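Local structure of L-methionine gamma-lyase (Fusobacterium nucleatum subsp. nucleatum, 6LXU) at residues K73-E81 with P193-L201; I277-K286 with D390-I398. The protein belongs to the Cys/Met metabolism family of pyridoxal phosphate-dependent enzymes, with the cofactor covalently bound to a lysine and four chains in the assembly. One frame throughout, in Å; residues are numbered along the deposited sequence.

Interaction 1. Residues K73-E81 with P193-L201; sequences KIAALEEGE and PYMQKPLKL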
loop_
_atom_site.group_PDB
_atom_site.type_symbol
_atom_site.label_atom_id
_atom_site.label_comp_id
_atom_site.label_asym_id
_atom_site.label_seq_id
_atom_site.Cartn_x
_atom_site.Cartn_y
_atom_site.Cartn_z
ATOM N N LYS A 73 10.682 18.037 3.884
ATOM C CA LYS A 73 11.974 17.397 3.605
ATOM C C LYS A 73 12.616 17.964 2.362
ATOM O O LYS A 73 13.800 18.301 2.369
ATOM C CB LYS A 73 11.843 15.881 3.439
ATOM C CG LYS A 73 11.749 15.133 4.741
ATOM C CD LYS A 73 11.620 13.633 4.560
ATOM C CE LYS A 73 11.411 12.965 5.904
ATOM N NZ LYS A 73 12.604 13.083 6.781
ATOM N N ILE A 74 11.868 18.054 1.258
ATOM C CA ILE A 74 12.477 18.589 0.049
ATOM C C ILE A 74 12.830 20.074 0.218
ATOM O O ILE A 74 13.867 20.527 -0.279
ATOM C CB ILE A 74 11.640 18.298 -1.215
ATOM C CG1 ILE A 74 12.416 18.662 -2.485
ATOM C CG2 ILE A 74 10.309 19.029 -1.204
ATOM C CD1 ILE A 74 13.712 17.898 -2.703
ATOM N N ALA A 75 11.996 20.828 0.925
ATOM C CA ALA A 75 12.347 22.213 1.218
ATOM C C ALA A 75 13.657 22.284 2.017
ATOM O O ALA A 75 14.507 23.133 1.732
ATOM C CB ALA A 75 11.234 22.906 1.963
ATOM N N ALA A 76 13.822 21.415 3.013
ATOM C CA ALA A 76 15.067 21.404 3.782
ATOM C C ALA A 76 16.268 21.061 2.915
ATOM O O ALA A 76 17.348 21.667 3.059
ATOM C CB ALA A 76 14.960 20.439 4.952
ATOM N N LEU A 77 16.110 20.097 2.007
ATOM C CA LEU A 77 17.206 19.692 1.132
ATOM C C LEU A 77 17.624 20.771 0.146
ATOM O O LEU A 77 18.820 20.925 -0.114
ATOM C CB LEU A 77 16.850 18.406 0.382
ATOM C CG LEU A 77 16.759 17.159 1.271
ATOM C CD1 LEU A 77 16.073 16.029 0.523
ATOM C CD2 LEU A 77 18.120 16.702 1.778
ATOM N N GLU A 78 16.661 21.507 -0.393
ATOM C CA GLU A 78 16.940 22.616 -1.310
ATOM C C GLU A 78 17.262 23.932 -0.592
ATOM O O GLU A 78 17.610 24.926 -1.223
ATOM C CB GLU A 78 15.759 22.837 -2.260
ATOM C CG GLU A 78 15.580 21.749 -3.306
ATOM C CD GLU A 78 16.600 21.761 -4.436
ATOM O OE1 GLU A 78 17.504 22.638 -4.478
ATOM O OE2 GLU A 78 16.523 20.845 -5.299
ATOM N N GLU A 79 17.093 23.936 0.730
ATOM C CA GLU A 79 17.277 25.128 1.570
ATOM C C GLU A 79 16.347 26.264 1.150
ATOM O O GLU A 79 16.746 27.433 1.073
ATOM C CB GLU A 79 18.752 25.539 1.633
ATOM C CG GLU A 79 19.629 24.435 2.212
ATOM C CD GLU A 79 21.089 24.816 2.311
ATOM O OE1 GLU A 79 21.395 25.959 2.706
ATOM O OE2 GLU A 79 21.931 23.962 1.994
ATOM N N GLY A 80 15.095 25.906 0.878
ATOM C CA GLY A 80 14.032 26.858 0.639
ATOM C C GLY A 80 13.008 26.887 1.747
ATOM O O GLY A 80 13.018 26.057 2.657
ATOM N N GLU A 81 12.084 27.833 1.654
ATOM C CA GLU A 81 11.123 28.034 2.730
ATOM C C GLU A 81 10.025 26.985 2.791
ATOM O O GLU A 81 9.583 26.624 3.872
ATOM C CB GLU A 81 10.459 29.395 2.612
ATOM C CG GLU A 81 11.423 30.566 2.759
ATOM C CD GLU A 81 10.753 31.930 2.727
ATOM O OE1 GLU A 81 9.520 32.024 2.593
ATOM O OE2 GLU A 81 11.484 32.947 2.853
ATOM N N PRO A 193 19.229 17.955 -5.176
ATOM C CA PRO A 193 19.905 18.798 -4.175
ATOM C C PRO A 193 21.194 18.223 -3.610
ATOM O O PRO A 193 21.914 18.954 -2.910
ATOM C CB PRO A 193 18.850 18.996 -3.090
ATOM C CG PRO A 193 17.882 17.900 -3.290
ATOM C CD PRO A 193 17.865 17.591 -4.750
ATOM N N TYR A 194 21.526 16.969 -3.894
ATOM C CA TYR A 194 22.862 16.441 -3.588
ATOM C C TYR A 194 23.946 17.170 -4.375
ATOM O O TYR A 194 25.066 17.323 -3.868
ATOM C CB TYR A 194 22.896 14.930 -3.872
ATOM C CG TYR A 194 24.210 14.235 -3.640
ATOM C CD1 TYR A 194 24.521 13.728 -2.386
ATOM C CD2 TYR A 194 25.103 14.013 -4.670
ATOM C CE1 TYR A 194 25.691 13.046 -2.145
ATOM C CE2 TYR A 194 26.310 13.354 -4.443
ATOM C CZ TYR A 194 26.590 12.890 -3.168
ATOM O OH TYR A 194 27.760 12.214 -2.906
ATOM N N MET A 195 23.647 17.595 -5.597
ATOM C CA MET A 195 24.642 18.257 -6.440
ATOM C C MET A 195 24.448 19.748 -6.601
ATOM O O MET A 195 25.446 20.463 -6.765
ATOM C CB MET A 195 24.683 17.625 -7.826
ATOM C CG MET A 195 25.168 16.199 -7.769
ATOM S SD MET A 195 25.113 15.327 -9.334
ATOM C CE MET A 195 23.926 14.043 -8.951
ATOM N N GLN A 196 23.215 20.242 -6.603
ATOM C CA GLN A 196 22.949 21.609 -7.039
ATOM C C GLN A 196 21.771 22.133 -6.257
ATOM O O GLN A 196 20.775 21.417 -6.106
ATOM C CB GLN A 196 22.622 21.537 -8.528
ATOM C CG GLN A 196 22.424 22.831 -9.278
ATOM C CD GLN A 196 22.389 22.581 -10.774
ATOM O OE1 GLN A 196 23.392 22.751 -11.467
ATOM N NE2 GLN A 196 21.240 22.137 -11.282
ATOM N N LYS A 197 21.878 23.366 -5.747
ATOM C CA LYS A 197 20.815 23.998 -4.975
ATOM C C LYS A 197 20.503 25.360 -5.596
ATOM O O LYS A 197 21.065 26.398 -5.199
ATOM C CB LYS A 197 21.191 24.114 -3.496
ATOM C CG LYS A 197 21.410 22.755 -2.830
ATOM C CD LYS A 197 21.421 22.861 -1.314
ATOM C CE LYS A 197 21.903 21.576 -0.656
ATOM N NZ LYS A 197 21.561 21.522 0.791
ATOM N N PRO A 198 19.644 25.365 -6.618
ATOM C CA PRO A 198 19.434 26.587 -7.386
ATOM C C PRO A 198 18.975 27.792 -6.566
ATOM O O PRO A 198 19.318 28.940 -6.929
ATOM C CB PRO A 198 18.377 26.168 -8.425
ATOM C CG PRO A 198 18.594 24.699 -8.601
ATOM C CD PRO A 198 18.940 24.214 -7.231
ATOM N N LEU A 199 18.224 27.580 -5.496
ATOM C CA LEU A 199 17.756 28.721 -4.705
ATOM C C LEU A 199 18.922 29.499 -4.104
ATOM O O LEU A 199 18.834 30.725 -3.950
ATOM C CB LEU A 199 16.805 28.265 -3.599
ATOM C CG LEU A 199 15.538 27.546 -4.081
ATOM C CD1 LEU A 199 14.712 27.113 -2.890
ATOM C CD2 LEU A 199 14.696 28.395 -5.026
ATOM N N LYS A 200 20.026 28.820 -3.824
ATOM C CA LYS A 200 21.216 29.491 -3.280
ATOM C C LYS A 200 21.934 30.333 -4.323
ATOM O O LYS A 200 22.816 31.138 -3.963
ATOM C CB LYS A 200 22.156 28.459 -2.657
ATOM C CG LYS A 200 21.486 27.657 -1.549
ATOM C CD LYS A 200 22.443 26.727 -0.830
ATOM C CE LYS A 200 23.332 27.476 0.148
ATOM N NZ LYS A 200 24.057 26.543 1.042
ATOM N N LEU A 201 21.569 30.176 -5.597
ATOM C CA LEU A 201 22.148 30.918 -6.713
ATOM C C LEU A 201 21.248 32.052 -7.198
ATOM O O LEU A 201 21.563 32.688 -8.195
ATOM C CB LEU A 201 22.458 29.952 -7.863
ATOM C CG LEU A 201 23.340 28.766 -7.455
ATOM C CD1 LEU A 201 23.519 27.834 -8.639
ATOM C CD2 LEU A 201 24.697 29.199 -6.919
HETATM O O HOH W 1 17.958 25.212 -3.946
#
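The carboxylate of Glu-78 lies with one face against the Pro-193 ring: Pro-193 CB stands almost straight above Glu-78 CD, 3.8 Å away, while Glu-78 OE1 points toward Lys-197 CA and Pro-198 CD. A bend at chi2 (-74°) folds the acid over the proline, although its CB starts out directed away from segment 193-201. The second flat group, the carboxylate of Glu-79, is held from segment 193-201 by two lysines. Lys-197 NZ takes the anti lone pair of Glu-79 OE2 at 2.7 Å, and Lys-200 NZ meets Glu-79 OE1 at 3.2 Å on the syn side, 32° out of the plane. Lys-8 adds a further salt bridge to Glu-79 OE2.

Glu-79, with its positive phi of 59°, is the C-prime residue of a Schellman motif closing helix 65-78, with Gly-80 N bonded to Ala-75 O (3.0 Å) and a weaker bond from Glu-79 N to Ala-76 O. Here the extended chain of Lys-197 also donates to a carbonyl, with Lys-197 NZ 2.9 Å from Leu-77 O. A water gives hydrogen bonds to Glu-78 O and Glu-78 OE1 and accepts one from Leu-199 N. Apolar contacts flank the polar groups: Leu-77 CB meets Pro-193 CG at 3.8 Å, and Leu-199 CD1 rests on Gly-80 CA at 3.6 Å.

The buried carboxylate of Glu-78 is satisfied at both oxygens, by water at OE1 and by Asn-188 and His-208 at OE2, which ties the helix end to strand 205-209. Lys-197 and Lys-200 join the helix terminus to segment 193-201 largely by charge.

Interaction 2. Residues I277-K286 with D390-I398; sequences IVDFLNKHPK and DLEQGLEKI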
loop_
_atom_site.group_PDB
_atom_site.type_symbol
_atom_site.label_atom_id
_atom_site.label_comp_id
_atom_site.label_asym_id
_atom_site.label_seq_id
_atom_site.Cartn_x
_atom_site.Cartn_y
_atom_site.Cartn_z
ATOM N N ILE A 277 32.310 4.644 -15.093
ATOM C CA ILE A 277 31.779 4.267 -16.397
ATOM C C ILE A 277 32.138 5.310 -17.461
ATOM O O ILE A 277 32.440 4.934 -18.600
ATOM C CB ILE A 277 30.257 4.006 -16.310
ATOM C CG1 ILE A 277 30.009 2.773 -15.433
ATOM C CG2 ILE A 277 29.630 3.810 -17.681
ATOM C CD1 ILE A 277 28.592 2.682 -14.920
ATOM N N VAL A 278 32.120 6.587 -17.112
ATOM C CA VAL A 278 32.539 7.634 -18.058
ATOM C C VAL A 278 33.969 7.380 -18.538
ATOM O O VAL A 278 34.246 7.460 -19.750
ATOM C CB VAL A 278 32.424 9.041 -17.440
ATOM C CG1 VAL A 278 33.119 10.106 -18.291
ATOM C CG2 VAL A 278 30.965 9.410 -17.251
ATOM N N ASP A 279 34.873 7.072 -17.616
ATOM C CA ASP A 279 36.257 6.810 -18.007
ATOM C C ASP A 279 36.341 5.615 -18.958
ATOM O O ASP A 279 37.057 5.682 -19.981
ATOM C CB ASP A 279 37.128 6.579 -16.778
ATOM C CG ASP A 279 38.610 6.682 -17.097
ATOM O OD1 ASP A 279 39.044 7.757 -17.542
ATOM O OD2 ASP A 279 39.314 5.679 -16.940
ATOM N N PHE A 280 35.614 4.542 -18.650
ATOM C CA PHE A 280 35.554 3.368 -19.514
ATOM C C PHE A 280 35.034 3.716 -20.913
ATOM O O PHE A 280 35.643 3.358 -21.932
ATOM C CB PHE A 280 34.681 2.290 -18.853
ATOM C CG PHE A 280 34.284 1.185 -19.770
ATOM C CD1 PHE A 280 35.199 0.196 -20.117
ATOM C CD2 PHE A 280 33.005 1.124 -20.311
ATOM C CE1 PHE A 280 34.830 -0.835 -20.962
ATOM C CE2 PHE A 280 32.645 0.098 -21.160
ATOM C CZ PHE A 280 33.558 -0.875 -21.487
ATOM N N LEU A 281 33.906 4.402 -20.981
ATOM C CA LEU A 281 33.314 4.736 -22.275
ATOM C C LEU A 281 34.176 5.706 -23.061
ATOM O O LEU A 281 34.344 5.549 -24.280
ATOM C CB LEU A 281 31.920 5.333 -22.108
ATOM C CG LEU A 281 30.840 4.394 -21.567
ATOM C CD1 LEU A 281 29.603 5.184 -21.175
ATOM C CD2 LEU A 281 30.486 3.320 -22.579
ATOM N N ASN A 282 34.727 6.702 -22.391
ATOM C CA ASN A 282 35.499 7.726 -23.095
ATOM C C ASN A 282 36.802 7.185 -23.675
ATOM O O ASN A 282 37.321 7.778 -24.634
ATOM C CB ASN A 282 35.794 8.905 -22.177
ATOM C CG ASN A 282 36.002 10.205 -22.930
ATOM O OD1 ASN A 282 35.349 10.463 -23.936
ATOM N ND2 ASN A 282 36.878 11.055 -22.399
ATOM N N LYS A 283 37.320 6.089 -23.126
ATOM C CA LYS A 283 38.513 5.407 -23.649
ATOM C C LYS A 283 38.178 4.242 -24.573
ATOM O O LYS A 283 39.096 3.586 -25.082
ATOM C CB LYS A 283 39.382 4.916 -22.482
ATOM C CG LYS A 283 39.978 6.037 -21.653
ATOM C CD LYS A 283 40.683 5.526 -20.406
ATOM C CE LYS A 283 41.398 6.656 -19.677
ATOM N NZ LYS A 283 41.881 6.241 -18.330
ATOM N N HIS A 284 36.898 3.975 -24.819
ATOM C CA HIS A 284 36.530 2.805 -25.593
ATOM C C HIS A 284 36.607 3.097 -27.090
ATOM O O HIS A 284 36.028 4.072 -27.533
ATOM C CB HIS A 284 35.121 2.319 -25.245
ATOM C CG HIS A 284 34.880 0.909 -25.668
ATOM N ND1 HIS A 284 34.646 0.557 -26.979
ATOM C CD2 HIS A 284 34.865 -0.244 -24.960
ATOM C CE1 HIS A 284 34.495 -0.752 -27.060
ATOM N NE2 HIS A 284 34.612 -1.259 -25.846
ATOM N N PRO A 285 37.284 2.214 -27.865
ATOM C CA PRO A 285 37.412 2.492 -29.312
ATOM C C PRO A 285 36.124 2.593 -30.120
ATOM O O PRO A 285 36.117 3.286 -31.143
ATOM C CB PRO A 285 38.290 1.344 -29.826
ATOM C CG PRO A 285 38.994 0.816 -28.630
ATOM C CD PRO A 285 38.079 1.041 -27.462
ATOM N N LYS A 286 35.036 1.956 -29.677
ATOM C CA LYS A 286 33.770 2.014 -30.409
ATOM C C LYS A 286 32.862 3.188 -30.050
ATOM O O LYS A 286 31.818 3.386 -30.676
ATOM C CB LYS A 286 33.027 0.694 -30.279
ATOM C CG LYS A 286 33.794 -0.442 -30.942
ATOM C CD LYS A 286 33.016 -1.733 -30.948
ATOM C CE LYS A 286 33.860 -2.864 -31.503
ATOM N NZ LYS A 286 33.163 -4.159 -31.395
ATOM N N ASP A 390 28.818 -5.773 -18.586
ATOM C CA ASP A 390 27.671 -5.846 -19.469
ATOM C C ASP A 390 27.856 -4.939 -20.687
ATOM O O ASP A 390 27.651 -5.372 -21.814
ATOM C CB ASP A 390 26.386 -5.484 -18.699
ATOM C CG ASP A 390 25.122 -5.761 -19.469
ATOM O OD1 ASP A 390 25.061 -6.803 -20.178
ATOM O OD2 ASP A 390 24.149 -4.979 -19.326
ATOM N N LEU A 391 28.218 -3.684 -20.459
ATOM C CA LEU A 391 28.489 -2.777 -21.580
ATOM C C LEU A 391 29.610 -3.306 -22.477
ATOM O O LEU A 391 29.497 -3.240 -23.707
ATOM C CB LEU A 391 28.847 -1.393 -21.066
ATOM C CG LEU A 391 27.732 -0.635 -20.335
ATOM C CD1 LEU A 391 28.291 0.581 -19.622
ATOM C CD2 LEU A 391 26.622 -0.239 -21.289
ATOM N N GLU A 392 30.670 -3.827 -21.870
ATOM C CA GLU A 392 31.809 -4.344 -22.634
ATOM C C GLU A 392 31.392 -5.485 -23.550
ATOM O O GLU A 392 31.739 -5.462 -24.745
ATOM C CB GLU A 392 32.936 -4.775 -21.695
ATOM C CG GLU A 392 34.143 -5.448 -22.357
ATOM C CD GLU A 392 34.815 -4.628 -23.436
ATOM O OE1 GLU A 392 34.644 -3.387 -23.492
ATOM O OE2 GLU A 392 35.537 -5.246 -24.258
ATOM N N GLN A 393 30.657 -6.473 -23.039
ATOM C CA GLN A 393 30.234 -7.591 -23.892
ATOM C C GLN A 393 29.270 -7.134 -24.977
ATOM O O GLN A 393 29.333 -7.632 -26.102
ATOM C CB GLN A 393 29.709 -8.790 -23.084
ATOM C CG GLN A 393 28.385 -8.590 -22.346
ATOM C CD GLN A 393 27.157 -8.673 -23.228
ATOM O OE1 GLN A 393 27.159 -9.323 -24.284
ATOM N NE2 GLN A 393 26.084 -8.017 -22.802
ATOM N N GLY A 394 28.400 -6.166 -24.679
ATOM C CA GLY A 394 27.507 -5.622 -25.686
ATOM C C GLY A 394 28.257 -4.880 -26.781
ATOM O O GLY A 394 27.950 -5.018 -27.980
ATOM N N LEU A 395 29.228 -4.075 -26.377
ATOM C CA LEU A 395 30.053 -3.322 -27.335
ATOM C C LEU A 395 30.870 -4.254 -28.240
ATOM O O LEU A 395 31.095 -3.926 -29.412
ATOM C CB LEU A 395 30.980 -2.347 -26.609
ATOM C CG LEU A 395 30.290 -1.141 -25.953
ATOM C CD1 LEU A 395 31.229 -0.504 -24.941
ATOM C CD2 LEU A 395 29.817 -0.134 -26.987
ATOM N N GLU A 396 31.289 -5.408 -27.718
ATOM C CA GLU A 396 32.008 -6.420 -28.518
ATOM C C GLU A 396 31.187 -6.911 -29.707
ATOM O O GLU A 396 31.764 -7.309 -30.729
ATOM C CB GLU A 396 32.409 -7.629 -27.657
ATOM C CG GLU A 396 33.581 -7.379 -26.722
ATOM C CD GLU A 396 33.883 -8.533 -25.774
ATOM O OE1 GLU A 396 33.065 -9.476 -25.653
ATOM O OE2 GLU A 396 34.952 -8.492 -25.124
ATOM N N LYS A 397 29.857 -6.888 -29.589
ATOM C CA LYS A 397 28.962 -7.372 -30.651
ATOM C C LYS A 397 28.787 -6.399 -31.815
ATOM O O LYS A 397 28.234 -6.783 -32.846
ATOM C CB LYS A 397 27.573 -7.720 -30.095
ATOM C CG LYS A 397 27.547 -8.640 -28.883
ATOM C CD LYS A 397 28.322 -9.925 -29.091
ATOM C CE LYS A 397 28.091 -10.898 -27.946
ATOM N NZ LYS A 397 28.745 -10.448 -26.684
ATOM N N ILE A 398 29.216 -5.150 -31.666
ATOM C CA ILE A 398 29.097 -4.177 -32.752
ATOM C C ILE A 398 30.182 -4.484 -33.781
ATOM O O ILE A 398 31.363 -4.480 -33.446
ATOM C CB ILE A 398 29.254 -2.723 -32.262
ATOM C CG1 ILE A 398 28.158 -2.361 -31.255
ATOM C CG2 ILE A 398 29.222 -1.756 -33.449
ATOM C CD1 ILE A 398 28.465 -1.116 -30.447
ATOM O OXT ILE A 398 29.901 -4.726 -34.962
#
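In both His-284 (chi1 -161°) and Glu-392, CG stands opposite the backbone N, and a bend at chi2 (57°) turns the acid back toward the imidazole. Glu-392 OE1 thus lies at the imidazole edge, 3.2 Å from His-284 NE2 in a weak hydrogen bond, and in the plane of the Phe-280 ring, 3.4 Å from Phe-280 CZ. The imidazole is held on both faces and at a second edge: Leu-395 CD1 over one face (CH-pi, 3.7 Å from the centroid), Pro-285 CD over the other, and Lys-286 N donating in plane to His-284 ND1.

Toward the N-terminal ends of the segments, Ile-277 CG2 touches Leu-391 CD1 at 4.0 Å, and Phe-280 CE2 lies 4.1 Å from both Leu-391 CB and Leu-395 CD1, oblique to the ring. Helices 277-282 and 390-396 run nearly parallel (18°), their axes 11.7 Å apart, and both pack on strand 314-319.

Lys-286 reaches across with an extended chain: its NZ bonds Leu-395 O at 2.9 Å and Ile-398 O, of the terminal carboxylate, at 2.7 Å. With ND1 accepting and NE2 donating, His-284 is probably the neutral NE2-H tautomer, and the ammonium of Lys-286 probably offsets the chain's terminal charge.

In the fold
The two contacts do not touch: their centres are 35 Å apart and their nearest atoms about 11 Å. The centre of interaction 1 lies about 13 Å from the chain centre, by the seven-stranded sheet, and most of its touching residues are buried; that of interaction 2 lies about 28 Å out, over the five-stranded sheet, with fewer buried residues and an exposed C-terminus. Helix 263-282 connects the regions: its last turns enter interaction 2, while Met-267 and Cys-271 touch Met-195. Interaction 1 relies on salt bridges and a bridging water; interaction 2 combines apolar contacts between widely spaced helices with a lysine and a histidine, from the turn after helix 263-282, that meet the chain's C-terminal end.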